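Local coordinates for biliverdin reductase (Synechocystis sp., PDB 5B3T), which probably reduces biliverdin with NADPH as the electron donor, as a Rossmann-fold oxidoreductase of the Gfo/Idh/MocA family, at residues 127-132 with 288-293; 138-143 with 186-191; 78-83 with 88-93. All blocks are in the same frame, centred on the assembly; numbering follows the deposited sequence.

Contact 1: 127-132 with 288-293; sequences LLHVEH and RQDTEA. With PO4 (phosphate ion), chain E.
The His129 ring meets the carboxylate of Asp290 edge-on, the two side chains reaching toward each other head-on from strand and helix. Ring and carboxylate are nearly coplanar, with 16° between their planes. NE2 of His129 donates to OD1 of Asp290 at 2.9 Å, and the acceptor lies in the ring plane and is met on its syn lone pair. A second, weak bond runs from His129 NE2 to Asp290 OD2 at 3.0 Å, so one N-H is shared unequally by both oxygens. His129 reaches the helix because its CG lies trans to the backbone N (chi1 176°), which carries the ring straight out from the strand. OD2 of Asp290 also forms a salt bridge with Arg28, on helix 23-34. The carboxylate thus has two partners, His129 NE2 and Arg28. Arg28 probably offsets part of its charge, while the carboxylate of Glu131, with OE2 4.7 Å from Asp290 OD1, would add a like charge nearby.

Glu131 touches Asp290 through carbon: its CG is 3.5 Å from Asp290 OD1. Its own carboxylate is turned 85° from that of Asp290. OE1 of Glu131 accepts a bond from the backbone N of His132 at 2.7 Å.

Farther along the helix, away from the strand, Arg288 NE makes a salt bridge with Glu292 OE2 at 2.9 Å. Its NH1 and NH2 hold a phosphate ion, probably from the crystallisation liquor. The contact docks helix 283-300, from the C-terminal part of the chain, onto edge strand 128-131 of the parallel sheet of the NAD(P)-binding Rossmann fold.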
ATOM      1  N   LEU A 127      17.104   7.434   4.500  1.00 19.41           N
ATOM      2  CA  LEU A 127      15.654   7.537   4.539  1.00 19.91           C
ATOM      3  C   LEU A 127      15.006   6.169   4.360  1.00 18.46           C
ATOM      4  O   LEU A 127      15.406   5.379   3.501  1.00 17.87           O
ATOM      5  CB  LEU A 127      15.166   8.488   3.445  1.00 19.79           C
ATOM      6  CG  LEU A 127      13.654   8.642   3.255  1.00 20.07           C
ATOM      7  CD1 LEU A 127      13.015   9.270   4.486  1.00 18.89           C
ATOM      8  CD2 LEU A 127      13.342   9.454   1.999  1.00 17.81           C
ATOM      9  N   LEU A 128      14.003   5.891   5.190  1.00 18.15           N
ATOM     10  CA  LEU A 128      13.092   4.769   4.986  1.00 19.05           C
ATOM     11  C   LEU A 128      11.682   5.332   5.078  1.00 18.84           C
ATOM     12  O   LEU A 128      11.200   5.633   6.175  1.00 19.08           O
ATOM     13  CB  LEU A 128      13.309   3.654   6.010  1.00 16.69           C
ATOM     14  CG  LEU A 128      12.318   2.488   5.916  1.00 18.45           C
ATOM     15  CD1 LEU A 128      12.453   1.763   4.584  1.00 15.70           C
ATOM     16  CD2 LEU A 128      12.511   1.520   7.070  1.00 20.47           C
ATOM     17  N   HIS A 129      11.033   5.490   3.928  1.00 17.50           N
ATOM     18  CA  HIS A 129       9.752   6.171   3.826  1.00 17.31           C
ATOM     19  C   HIS A 129       8.748   5.250   3.149  1.00 18.32           C
ATOM     20  O   HIS A 129       9.036   4.686   2.088  1.00 16.16           O
ATOM     21  CB  HIS A 129       9.905   7.477   3.041  1.00 16.56           C
ATOM     22  CG  HIS A 129       8.617   8.201   2.803  1.00 18.83           C
ATOM     23  ND1 HIS A 129       7.858   8.729   3.823  1.00 19.47           N
ATOM     24  CD2 HIS A 129       7.965   8.499   1.654  1.00 18.55           C
ATOM     25  CE1 HIS A 129       6.788   9.315   3.313  1.00 20.96           C
ATOM     26  NE2 HIS A 129       6.830   9.189   1.999  1.00 20.70           N
ATOM     27  N   VAL A 130       7.578   5.096   3.763  1.00 16.64           N
ATOM     28  CA  VAL A 130       6.530   4.220   3.254  1.00 17.03           C
ATOM     29  C   VAL A 130       5.225   5.000   3.203  1.00 18.41           C
ATOM     30  O   VAL A 130       4.851   5.660   4.180  1.00 18.71           O
ATOM     31  CB  VAL A 130       6.358   2.959   4.124  1.00 17.30           C
ATOM     32  CG1 VAL A 130       5.263   2.061   3.553  1.00 15.13           C
ATOM     33  CG2 VAL A 130       7.670   2.203   4.241  1.00 17.09           C
ATOM     34  N   GLU A 131       4.537   4.926   2.068  1.00 17.02           N
ATOM     35  CA  GLU A 131       3.174   5.418   1.949  1.00 17.96           C
ATOM     36  C   GLU A 131       2.306   4.340   1.317  1.00 16.98           C
ATOM     37  O   GLU A 131       2.797   3.346   0.775  1.00 14.93           O
ATOM     38  CB  GLU A 131       3.097   6.714   1.130  1.00 18.25           C
ATOM     39  CG  GLU A 131       2.814   7.965   1.962  1.00 20.65           C
ATOM     40  CD  GLU A 131       1.453   7.947   2.659  1.00 25.24           C
ATOM     41  OE1 GLU A 131       0.638   7.033   2.404  1.00 21.96           O
ATOM     42  OE2 GLU A 131       1.194   8.862   3.470  1.00 31.52           O
ATOM     43  N   HIS A 132       0.994   4.551   1.399  1.00 17.23           N
ATOM     44  CA  HIS A 132       0.004   3.616   0.860  1.00 16.62           C
ATOM     45  C   HIS A 132      -1.027   4.462   0.115  1.00 16.89           C
ATOM     46  O   HIS A 132      -2.055   4.845   0.680  1.00 16.79           O
ATOM     47  CB  HIS A 132      -0.624   2.786   1.970  1.00 15.18           C
ATOM     48  CG  HIS A 132      -1.358   1.575   1.484  1.00 16.13           C
ATOM     49  ND1 HIS A 132      -2.150   0.806   2.307  1.00 15.29           N
ATOM     50  CD2 HIS A 132      -1.415   0.998   0.259  1.00 15.80           C
ATOM     51  CE1 HIS A 132      -2.664  -0.193   1.612  1.00 15.71           C
ATOM     52  NE2 HIS A 132      -2.235  -0.098   0.367  1.00 16.96           N
ATOM     53  N   ARG A 288       2.419  12.904  -6.250  1.00 16.49           N
ATOM     54  CA  ARG A 288       3.315  14.012  -6.561  1.00 19.40           C
ATOM     55  C   ARG A 288       3.708  14.774  -5.301  1.00 20.37           C
ATOM     56  O   ARG A 288       4.889  15.074  -5.090  1.00 19.54           O
ATOM     57  CB  ARG A 288       2.670  14.954  -7.577  1.00 21.21           C
ATOM     58  CG  ARG A 288       3.553  16.152  -7.907  1.00 24.67           C
ATOM     59  CD  ARG A 288       2.982  17.002  -9.024  1.00 28.15           C
ATOM     60  NE  ARG A 288       3.868  18.118  -9.340  1.00 29.86           N
ATOM     61  CZ  ARG A 288       3.856  18.782 -10.492  1.00 34.72           C
ATOM     62  NH1 ARG A 288       3.002  18.442 -11.447  1.00 34.52           N
ATOM     63  NH2 ARG A 288       4.702  19.784 -10.689  1.00 37.16           N
ATOM     64  N   GLN A 289       2.730  15.098  -4.451  1.00 18.22           N
ATOM     65  CA  GLN A 289       3.039  15.798  -3.207  1.00 20.90           C
ATOM     66  C   GLN A 289       3.989  14.983  -2.338  1.00 19.74           C
ATOM     67  O   GLN A 289       4.917  15.534  -1.735  1.00 20.85           O
ATOM     68  CB  GLN A 289       1.754  16.116  -2.441  1.00 21.27           C
ATOM     69  CG  GLN A 289       0.799  17.044  -3.178  1.00 23.95           C
ATOM     70  CD  GLN A 289       1.504  18.245  -3.785  1.00 31.98           C
ATOM     71  OE1 GLN A 289       1.451  18.463  -4.996  1.00 36.06           O
ATOM     72  NE2 GLN A 289       2.170  19.028  -2.945  1.00 30.95           N
ATOM     73  N   ASP A 290       3.777  13.667  -2.265  1.00 17.97           N
ATOM     74  CA  ASP A 290       4.661  12.830  -1.462  1.00 17.81           C
ATOM     75  C   ASP A 290       6.058  12.763  -2.065  1.00 18.57           C
ATOM     76  O   ASP A 290       7.056  12.855  -1.341  1.00 16.75           O
ATOM     77  CB  ASP A 290       4.076  11.429  -1.314  1.00 18.67           C
ATOM     78  CG  ASP A 290       4.847  10.584  -0.321  1.00 20.63           C
ATOM     79  OD1 ASP A 290       4.631  10.757   0.898  1.00 21.15           O
ATOM     80  OD2 ASP A 290       5.673   9.755  -0.758  1.00 20.29           O
ATOM     81  N   THR A 291       6.149  12.607  -3.387  1.00 17.79           N
ATOM     82  CA  THR A 291       7.455  12.583  -4.038  1.00 18.64           C
ATOM     83  C   THR A 291       8.192  13.899  -3.831  1.00 19.28           C
ATOM     84  O   THR A 291       9.397  13.909  -3.556  1.00 18.13           O
ATOM     85  CB  THR A 291       7.301  12.291  -5.531  1.00 17.77           C
ATOM     86  OG1 THR A 291       6.617  11.047  -5.707  1.00 16.53           O
ATOM     87  CG2 THR A 291       8.668  12.205  -6.200  1.00 19.60           C
ATOM     88  N   GLU A 292       7.480  15.023  -3.950  1.00 18.35           N
ATOM     89  CA  GLU A 292       8.118  16.320  -3.761  1.00 19.75           C
ATOM     90  C   GLU A 292       8.547  16.521  -2.312  1.00 21.24           C
ATOM     91  O   GLU A 292       9.584  17.139  -2.048  1.00 22.00           O
ATOM     92  CB  GLU A 292       7.180  17.436  -4.221  1.00 20.18           C
ATOM     93  CG  GLU A 292       6.966  17.450  -5.728  1.00 22.33           C
ATOM     94  CD  GLU A 292       5.971  18.502  -6.181  1.00 24.00           C
ATOM     95  OE1 GLU A 292       5.250  19.055  -5.326  1.00 23.42           O
ATOM     96  OE2 GLU A 292       5.913  18.776  -7.399  1.00 26.00           O
ATOM     97  N   ALA A 293       7.767  15.999  -1.360  1.00 17.33           N
ATOM     98  CA  ALA A 293       8.180  16.057   0.038  1.00 19.26           C
ATOM     99  C   ALA A 293       9.453  15.252   0.267  1.00 21.12           C
ATOM    100  O   ALA A 293      10.342  15.677   1.015  1.00 19.60           O
ATOM    101  CB  ALA A 293       7.053  15.556   0.940  1.00 21.40           C
TER
HETATM  102  P   PO4 E 403       4.319  20.899 -14.217  1.00 55.13           P
HETATM  103  O1  PO4 E 403       3.528  22.132 -14.586  1.00 48.66           O
HETATM  104  O2  PO4 E 403       5.314  20.592 -15.312  1.00 54.44           O
HETATM  105  O3  PO4 E 403       3.381  19.728 -14.049  1.00 47.66           O
HETATM  106  O4  PO4 E 403       5.055  21.145 -12.921  1.00 51.72           O

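Contact 2: 138-143 with 186-191; sequences GVHQAI and LSRISR
One face of the His140 ring carries the NH2 of Arg188, and at its edge, in plane, lie the backbone O of Arg191 and NE2 of Gln141. The ring of Phe192 also meets it. NH2 of Arg188 sits 3.2 Å above the ring plane, displaced toward the rim, with His140 CG its nearest ring atom. Ring and guanidinium are inclined at 47°, so the two groups are not stacked flat. At the edge, His140 CE1 is 3.8 Å from Arg191 O, near the ring plane, and equally far from CB of the same residue. The guanidinium of Arg191 is nearly perpendicular to the ring, and its end leads away from His140, to Ser187.

A water completes the join. It lies in the guanidinium plane of Arg188, accepts from Arg188 NE at 2.7 Å and donates to the backbone O of Arg188. It is also hydrogen-bonded to His140 ND1 at 2.8 Å. Bends at chi2 (-95°) and chi3 (58°) fold the Arg188 chain back beside its own helix, which lets NE and the carbonyl share this water. NH1 of Arg188 is bonded to the backbone O of His132. Here helix 137-146, which follows the last strand of the Rossmann sheet, meets helix 183-189 and the residues that follow it, and strands 248-255 and 258-263 of the large mixed sheet pack beside them. Replacing His140 by alanine removes ND1 and the ring: the bridging water would probably lose its link to helix 137-146, and Arg188 NH2 the ring it lies against.

Arg191 NE and NH2 grip Ser187 OG side-on, the NE bond being 2.8 Å long, with OG in the guanidinium plane. The same guanidinium makes a cation-pi contact with Tyr105, an NADP(+)-binding residue.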
ATOM      1  N   GLY A 138      -6.950   8.492  -2.822  1.00 15.25           N
ATOM      2  CA  GLY A 138      -7.849   9.634  -2.832  1.00 16.32           C
ATOM      3  C   GLY A 138      -9.023   9.456  -1.889  1.00 17.42           C
ATOM      4  O   GLY A 138      -9.402  10.385  -1.174  1.00 17.63           O
ATOM      5  N   VAL A 139      -9.603   8.254  -1.866  1.00 16.61           N
ATOM      6  CA  VAL A 139     -10.728   7.984  -0.973  1.00 16.83           C
ATOM      7  C   VAL A 139     -10.303   8.120   0.485  1.00 17.30           C
ATOM      8  O   VAL A 139     -11.064   8.622   1.320  1.00 17.33           O
ATOM      9  CB  VAL A 139     -11.324   6.593  -1.268  1.00 16.83           C
ATOM     10  CG1 VAL A 139     -12.267   6.165  -0.153  1.00 16.37           C
ATOM     11  CG2 VAL A 139     -12.056   6.607  -2.601  1.00 18.50           C
ATOM     12  N   HIS A 140      -9.083   7.683   0.818  1.00 16.36           N
ATOM     13  CA  HIS A 140      -8.625   7.789   2.201  1.00 16.65           C
ATOM     14  C   HIS A 140      -8.567   9.239   2.661  1.00 18.13           C
ATOM     15  O   HIS A 140      -8.974   9.557   3.785  1.00 17.41           O
ATOM     16  CB  HIS A 140      -7.252   7.142   2.379  1.00 16.37           C
ATOM     17  CG  HIS A 140      -6.653   7.397   3.727  1.00 17.03           C
ATOM     18  ND1 HIS A 140      -7.043   6.710   4.857  1.00 15.88           N
ATOM     19  CD2 HIS A 140      -5.727   8.297   4.136  1.00 18.48           C
ATOM     20  CE1 HIS A 140      -6.366   7.159   5.898  1.00 17.09           C
ATOM     21  NE2 HIS A 140      -5.561   8.121   5.488  1.00 19.64           N
ATOM     22  N   GLN A 141      -8.047  10.132   1.818  1.00 17.80           N
ATOM     23  CA  GLN A 141      -7.996  11.539   2.194  1.00 19.95           C
ATOM     24  C   GLN A 141      -9.395  12.137   2.284  1.00 19.96           C
ATOM     25  O   GLN A 141      -9.658  12.984   3.144  1.00 20.66           O
ATOM     26  CB  GLN A 141      -7.136  12.321   1.201  1.00 20.63           C
ATOM     27  CG  GLN A 141      -5.663  11.928   1.205  1.00 22.58           C
ATOM     28  CD  GLN A 141      -4.983  12.143   2.553  1.00 27.99           C
ATOM     29  OE1 GLN A 141      -5.478  12.879   3.410  1.00 26.78           O
ATOM     30  NE2 GLN A 141      -3.836  11.502   2.740  1.00 25.14           N
ATOM     31  N   ALA A 142     -10.304  11.704   1.407  1.00 17.15           N
ATOM     32  CA  ALA A 142     -11.685  12.168   1.489  1.00 20.59           C
ATOM     33  C   ALA A 142     -12.343  11.720   2.790  1.00 20.10           C
ATOM     34  O   ALA A 142     -13.109  12.477   3.399  1.00 20.92           O
ATOM     35  CB  ALA A 142     -12.479  11.667   0.281  1.00 18.42           C
ATOM     36  N   ILE A 143     -12.058  10.493   3.231  1.00 18.01           N
ATOM     37  CA  ILE A 143     -12.576  10.022   4.515  1.00 19.44           C
ATOM     38  C   ILE A 143     -12.012  10.866   5.651  1.00 20.62           C
ATOM     39  O   ILE A 143     -12.744  11.314   6.541  1.00 21.08           O
ATOM     40  CB  ILE A 143     -12.256   8.529   4.715  1.00 20.15           C
ATOM     41  CG1 ILE A 143     -12.969   7.675   3.666  1.00 18.39           C
ATOM     42  CG2 ILE A 143     -12.640   8.083   6.116  1.00 18.24           C
ATOM     43  CD1 ILE A 143     -12.773   6.188   3.857  1.00 16.66           C
ATOM     44  N   LEU A 186      -6.132  -4.218   5.473  1.00 13.48           N
ATOM     45  CA  LEU A 186      -5.933  -3.886   6.879  1.00 14.35           C
ATOM     46  C   LEU A 186      -5.094  -2.628   7.047  1.00 14.65           C
ATOM     47  O   LEU A 186      -5.233  -1.922   8.052  1.00 15.02           O
ATOM     48  CB  LEU A 186      -5.285  -5.058   7.610  1.00 13.60           C
ATOM     49  CG  LEU A 186      -6.169  -6.296   7.738  1.00 13.11           C
ATOM     50  CD1 LEU A 186      -5.361  -7.449   8.292  1.00 14.39           C
ATOM     51  CD2 LEU A 186      -7.388  -6.011   8.604  1.00 14.75           C
ATOM     52  N   SER A 187      -4.215  -2.338   6.085  1.00 14.25           N
ATOM     53  CA  SER A 187      -3.490  -1.073   6.114  1.00 14.52           C
ATOM     54  C   SER A 187      -4.449   0.103   5.990  1.00 14.41           C
ATOM     55  O   SER A 187      -4.302   1.109   6.693  1.00 14.50           O
ATOM     56  CB  SER A 187      -2.448  -1.039   4.997  1.00 14.27           C
ATOM     57  OG  SER A 187      -1.839   0.239   4.904  1.00 14.44           O
ATOM     58  N   ARG A 188      -5.446  -0.015   5.113  1.00 13.59           N
ATOM     59  CA  ARG A 188      -6.421   1.058   4.940  1.00 14.92           C
ATOM     60  C   ARG A 188      -7.211   1.298   6.220  1.00 15.54           C
ATOM     61  O   ARG A 188      -7.398   2.445   6.643  1.00 16.28           O
ATOM     62  CB  ARG A 188      -7.364   0.725   3.782  1.00 14.75           C
ATOM     63  CG  ARG A 188      -6.710   0.756   2.409  1.00 14.41           C
ATOM     64  CD  ARG A 188      -6.909   2.106   1.726  1.00 14.08           C
ATOM     65  NE  ARG A 188      -6.379   3.216   2.515  1.00 13.04           N
ATOM     66  CZ  ARG A 188      -5.221   3.819   2.265  1.00 13.97           C
ATOM     67  NH1 ARG A 188      -4.481   3.431   1.236  1.00 13.05           N
ATOM     68  NH2 ARG A 188      -4.809   4.818   3.034  1.00 14.42           N
ATOM     69  N   ILE A 189      -7.679   0.223   6.857  1.00 13.98           N
ATOM     70  CA  ILE A 189      -8.558   0.370   8.010  1.00 14.90           C
ATOM     71  C   ILE A 189      -7.804   0.822   9.257  1.00 16.72           C
ATOM     72  O   ILE A 189      -8.430   1.260  10.229  1.00 15.10           O
ATOM     73  CB  ILE A 189      -9.303  -0.954   8.273  1.00 14.95           C
ATOM     74  CG1 ILE A 189     -10.604  -0.700   9.037  1.00 15.95           C
ATOM     75  CG2 ILE A 189      -8.422  -1.928   9.049  1.00 13.61           C
ATOM     76  CD1 ILE A 189     -11.598   0.161   8.285  1.00 15.41           C
ATOM     77  N   SER A 190      -6.474   0.746   9.254  1.00 15.44           N
ATOM     78  CA  SER A 190      -5.678   0.984  10.451  1.00 16.92           C
ATOM     79  C   SER A 190      -5.112   2.393  10.537  1.00 15.89           C
ATOM     80  O   SER A 190      -4.441   2.715  11.521  1.00 16.41           O
ATOM     81  CB  SER A 190      -4.524  -0.020  10.524  1.00 16.02           C
ATOM     82  OG  SER A 190      -3.508   0.317   9.595  1.00 15.91           O
ATOM     83  N   ARG A 191      -5.358   3.241   9.539  1.00 16.80           N
ATOM     84  CA  ARG A 191      -4.735   4.557   9.472  1.00 17.60           C
ATOM     85  C   ARG A 191      -5.661   5.666   9.956  1.00 19.38           C
ATOM     86  O   ARG A 191      -5.514   6.824   9.548  1.00 20.62           O
ATOM     87  CB  ARG A 191      -4.239   4.826   8.054  1.00 17.06           C
ATOM     88  CG  ARG A 191      -3.116   3.879   7.664  1.00 16.21           C
ATOM     89  CD  ARG A 191      -2.793   3.917   6.185  1.00 16.92           C
ATOM     90  NE  ARG A 191      -1.785   2.914   5.847  1.00 15.61           N
ATOM     91  CZ  ARG A 191      -0.478   3.149   5.817  1.00 15.98           C
ATOM     92  NH1 ARG A 191      -0.013   4.358   6.102  1.00 17.20           N
ATOM     93  NH2 ARG A 191       0.366   2.177   5.500  1.00 14.77           N
TER
HETATM   94  O   HOH W   1      -7.941   4.119   4.562  1.00 15.75           O

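Contact 3: 78-83 with 88-93; sequences VLIATI and GAIAEA
Apolar contacts between Ile80 on the strand and Ile90 and Ala91 on the helix make up most of this contact. CD1 of Ile80 lies 3.6 Å from CG2 of Ile90, and the two isoleucines lie alongside, pointing opposite ways. The same Ile80 methyl reaches CB of Ala91 at 4.0 Å. It also comes against the helix backbone, 3.6 Å from Ala91 N. Ile80 CG1 is trans to the carbonyl carbon (chi1 -55°) and its chain is extended at chi2 (175°), which sends CD1 out to the helix. One turn thus offers a side chain, a small methyl and its main chain to a single terminal methyl.

A further methyl pair lies beyond the strand end. Thr82 CG2 is 4.0 Å from Ile90 CD1, and the two side chains meet at a slant. Ile90 therefore uses two branches, CG2 on Ile80 and CD1 on Thr82.

Two polar bonds lie beside the apolar patch. Within the helix backbone, Glu92 N bonds to Gly88 O at 3.0 Å. Backbone Thr82 N bonds to side-chain NE2 of His87, an NADP(+)-binding residue at the start of the helix.

Strand 77-80 and helix 87-96 are the first two elements of a beta-alpha-beta unit completed by strand 100-104. Ile80 also touches Val101 and Leu103 of that strand. Ile90 packs on Val19 of strand 14-19 and Trp66 of helix 66-70, while Ala91 meets Leu117 of helix 111-124.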
ATOM      1  N   VAL A  78      16.219   4.341  -3.905  1.00 16.93           N
ATOM      2  CA  VAL A  78      15.543   3.175  -4.461  1.00 17.11           C
ATOM      3  C   VAL A  78      14.058   3.279  -4.140  1.00 17.14           C
ATOM      4  O   VAL A  78      13.671   3.367  -2.968  1.00 14.98           O
ATOM      5  CB  VAL A  78      16.128   1.862  -3.919  1.00 16.59           C
ATOM      6  CG1 VAL A  78      15.315   0.680  -4.427  1.00 15.77           C
ATOM      7  CG2 VAL A  78      17.586   1.722  -4.327  1.00 17.31           C
ATOM      8  N   LEU A  79      13.234   3.263  -5.184  1.00 16.28           N
ATOM      9  CA  LEU A  79      11.782   3.232  -5.059  1.00 16.23           C
ATOM     10  C   LEU A  79      11.315   1.793  -5.254  1.00 16.17           C
ATOM     11  O   LEU A  79      11.592   1.183  -6.293  1.00 15.05           O
ATOM     12  CB  LEU A  79      11.138   4.168  -6.084  1.00 16.55           C
ATOM     13  CG  LEU A  79       9.632   4.455  -6.067  1.00 18.20           C
ATOM     14  CD1 LEU A  79       8.832   3.372  -6.785  1.00 16.31           C
ATOM     15  CD2 LEU A  79       9.128   4.639  -4.642  1.00 17.54           C
ATOM     16  N   ILE A  80      10.606   1.258  -4.262  1.00 14.94           N
ATOM     17  CA  ILE A  80      10.186  -0.139  -4.254  1.00 14.97           C
ATOM     18  C   ILE A  80       8.667  -0.185  -4.356  1.00 14.95           C
ATOM     19  O   ILE A  80       7.961   0.287  -3.456  1.00 14.12           O
ATOM     20  CB  ILE A  80      10.671  -0.869  -2.992  1.00 14.29           C
ATOM     21  CG1 ILE A  80      12.187  -0.737  -2.847  1.00 14.24           C
ATOM     22  CG2 ILE A  80      10.272  -2.339  -3.045  1.00 16.36           C
ATOM     23  CD1 ILE A  80      12.723  -1.332  -1.562  1.00 13.70           C
ATOM     24  N   ALA A  81       8.163  -0.767  -5.451  1.00 13.21           N
ATOM     25  CA  ALA A  81       6.724  -0.928  -5.675  1.00 15.05           C
ATOM     26  C   ALA A  81       6.549  -2.123  -6.616  1.00 15.46           C
ATOM     27  O   ALA A  81       6.289  -1.975  -7.812  1.00 13.59           O
ATOM     28  CB  ALA A  81       6.084   0.335  -6.250  1.00 13.99           C
ATOM     29  N   THR A  82       6.661  -3.355  -6.030  1.00 14.54           N
ATOM     30  CA  THR A  82       6.716  -4.549  -6.858  1.00 14.99           C
ATOM     31  C   THR A  82       5.960  -5.688  -6.179  1.00 16.05           C
ATOM     32  O   THR A  82       4.966  -5.452  -5.476  1.00 14.37           O
ATOM     33  CB  THR A  82       8.193  -4.906  -7.145  1.00 14.74           C
ATOM     34  OG1 THR A  82       8.278  -6.059  -7.992  1.00 14.91           O
ATOM     35  CG2 THR A  82       8.972  -5.167  -5.849  1.00 12.27           C
ATOM     36  N   ILE A  83       6.399  -6.921  -6.425  1.00 15.56           N
ATOM     37  CA  ILE A  83       5.771  -8.104  -5.843  1.00 16.16           C
ATOM     38  C   ILE A  83       5.772  -8.010  -4.321  1.00 15.12           C
ATOM     39  O   ILE A  83       6.805  -7.707  -3.710  1.00 13.51           O
ATOM     40  CB  ILE A  83       6.517  -9.359  -6.330  1.00 13.68           C
ATOM     41  CG1 ILE A  83       6.342  -9.526  -7.849  1.00 21.57           C
ATOM     42  CG2 ILE A  83       6.068 -10.578  -5.576  1.00 14.88           C
ATOM     43  CD1 ILE A  83       7.274 -10.575  -8.476  1.00 17.46           C
ATOM     44  N   GLY A  88      10.306  -6.372   1.751  1.00 15.25           N
ATOM     45  CA  GLY A  88      11.204  -6.344   2.895  1.00 16.04           C
ATOM     46  C   GLY A  88      12.635  -6.692   2.535  1.00 16.49           C
ATOM     47  O   GLY A  88      13.578  -6.042   2.998  1.00 16.89           O
ATOM     48  N   ALA A  89      12.820  -7.722   1.704  1.00 16.44           N
ATOM     49  CA  ALA A  89      14.168  -8.144   1.331  1.00 16.76           C
ATOM     50  C   ALA A  89      14.862  -7.094   0.473  1.00 16.41           C
ATOM     51  O   ALA A  89      16.065  -6.848   0.631  1.00 15.87           O
ATOM     52  CB  ALA A  89      14.116  -9.486   0.599  1.00 16.27           C
ATOM     53  N   ILE A  90      14.125  -6.464  -0.444  1.00 14.96           N
ATOM     54  CA  ILE A  90      14.722  -5.431  -1.284  1.00 15.60           C
ATOM     55  C   ILE A  90      15.071  -4.203  -0.451  1.00 16.34           C
ATOM     56  O   ILE A  90      16.122  -3.582  -0.648  1.00 16.65           O
ATOM     57  CB  ILE A  90      13.783  -5.078  -2.453  1.00 14.91           C
ATOM     58  CG1 ILE A  90      13.543  -6.303  -3.336  1.00 17.31           C
ATOM     59  CG2 ILE A  90      14.372  -3.959  -3.294  1.00 15.97           C
ATOM     60  CD1 ILE A  90      12.617  -6.035  -4.505  1.00 17.24           C
ATOM     61  N   ALA A  91      14.205  -3.841   0.497  1.00 15.57           N
ATOM     62  CA  ALA A  91      14.481  -2.687   1.348  1.00 15.26           C
ATOM     63  C   ALA A  91      15.731  -2.905   2.193  1.00 15.85           C
ATOM     64  O   ALA A  91      16.561  -1.999   2.326  1.00 16.57           O
ATOM     65  CB  ALA A  91      13.277  -2.394   2.240  1.00 15.10           C
ATOM     66  N   GLU A  92      15.882  -4.097   2.776  1.00 16.25           N
ATOM     67  CA  GLU A  92      17.075  -4.372   3.574  1.00 18.06           C
ATOM     68  C   GLU A  92      18.331  -4.335   2.717  1.00 18.19           C
ATOM     69  O   GLU A  92      19.354  -3.772   3.127  1.00 17.31           O
ATOM     70  CB  GLU A  92      16.952  -5.726   4.274  1.00 17.34           C
ATOM     71  CG  GLU A  92      18.210  -6.113   5.038  1.00 20.43           C
ATOM     72  CD  GLU A  92      18.037  -7.355   5.888  1.00 23.97           C
ATOM     73  OE1 GLU A  92      17.268  -8.254   5.489  1.00 25.70           O
ATOM     74  OE2 GLU A  92      18.675  -7.433   6.957  1.00 28.05           O
ATOM     75  N   ALA A  93      18.276  -4.928   1.521  1.00 16.67           N
ATOM     76  CA  ALA A  93      19.442  -4.926   0.645  1.00 18.11           C
ATOM     77  C   ALA A  93      19.800  -3.511   0.210  1.00 18.83           C
ATOM     78  O   ALA A  93      20.981  -3.145   0.173  1.00 17.62           O
ATOM     79  CB  ALA A  93      19.187  -5.815  -0.573  1.00 19.30           C
TER

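Overall arrangement
Contacts 1 and 3 are buried and reach the same parallel sheet; contact 2 is partly buried. Contact 3 is local, joining a strand to the next helix through methyl groups. Contact 1 spans 155 intervening residues and fastens the edge strand to a late helix by a directional histidine-carboxylate hydrogen bond. Contact 2 is nested inside the loop closed by contact 1 and relies on a guanidinium, a ring and a water. Contacts 1 and 2 touch through His132, whose ND1 lies 2.7 Å from Ser187 OG in a probable hydrogen bond. Contacts 2 and 3 lie on opposite sides of the chain's centre, their own centres about 23 Å apart.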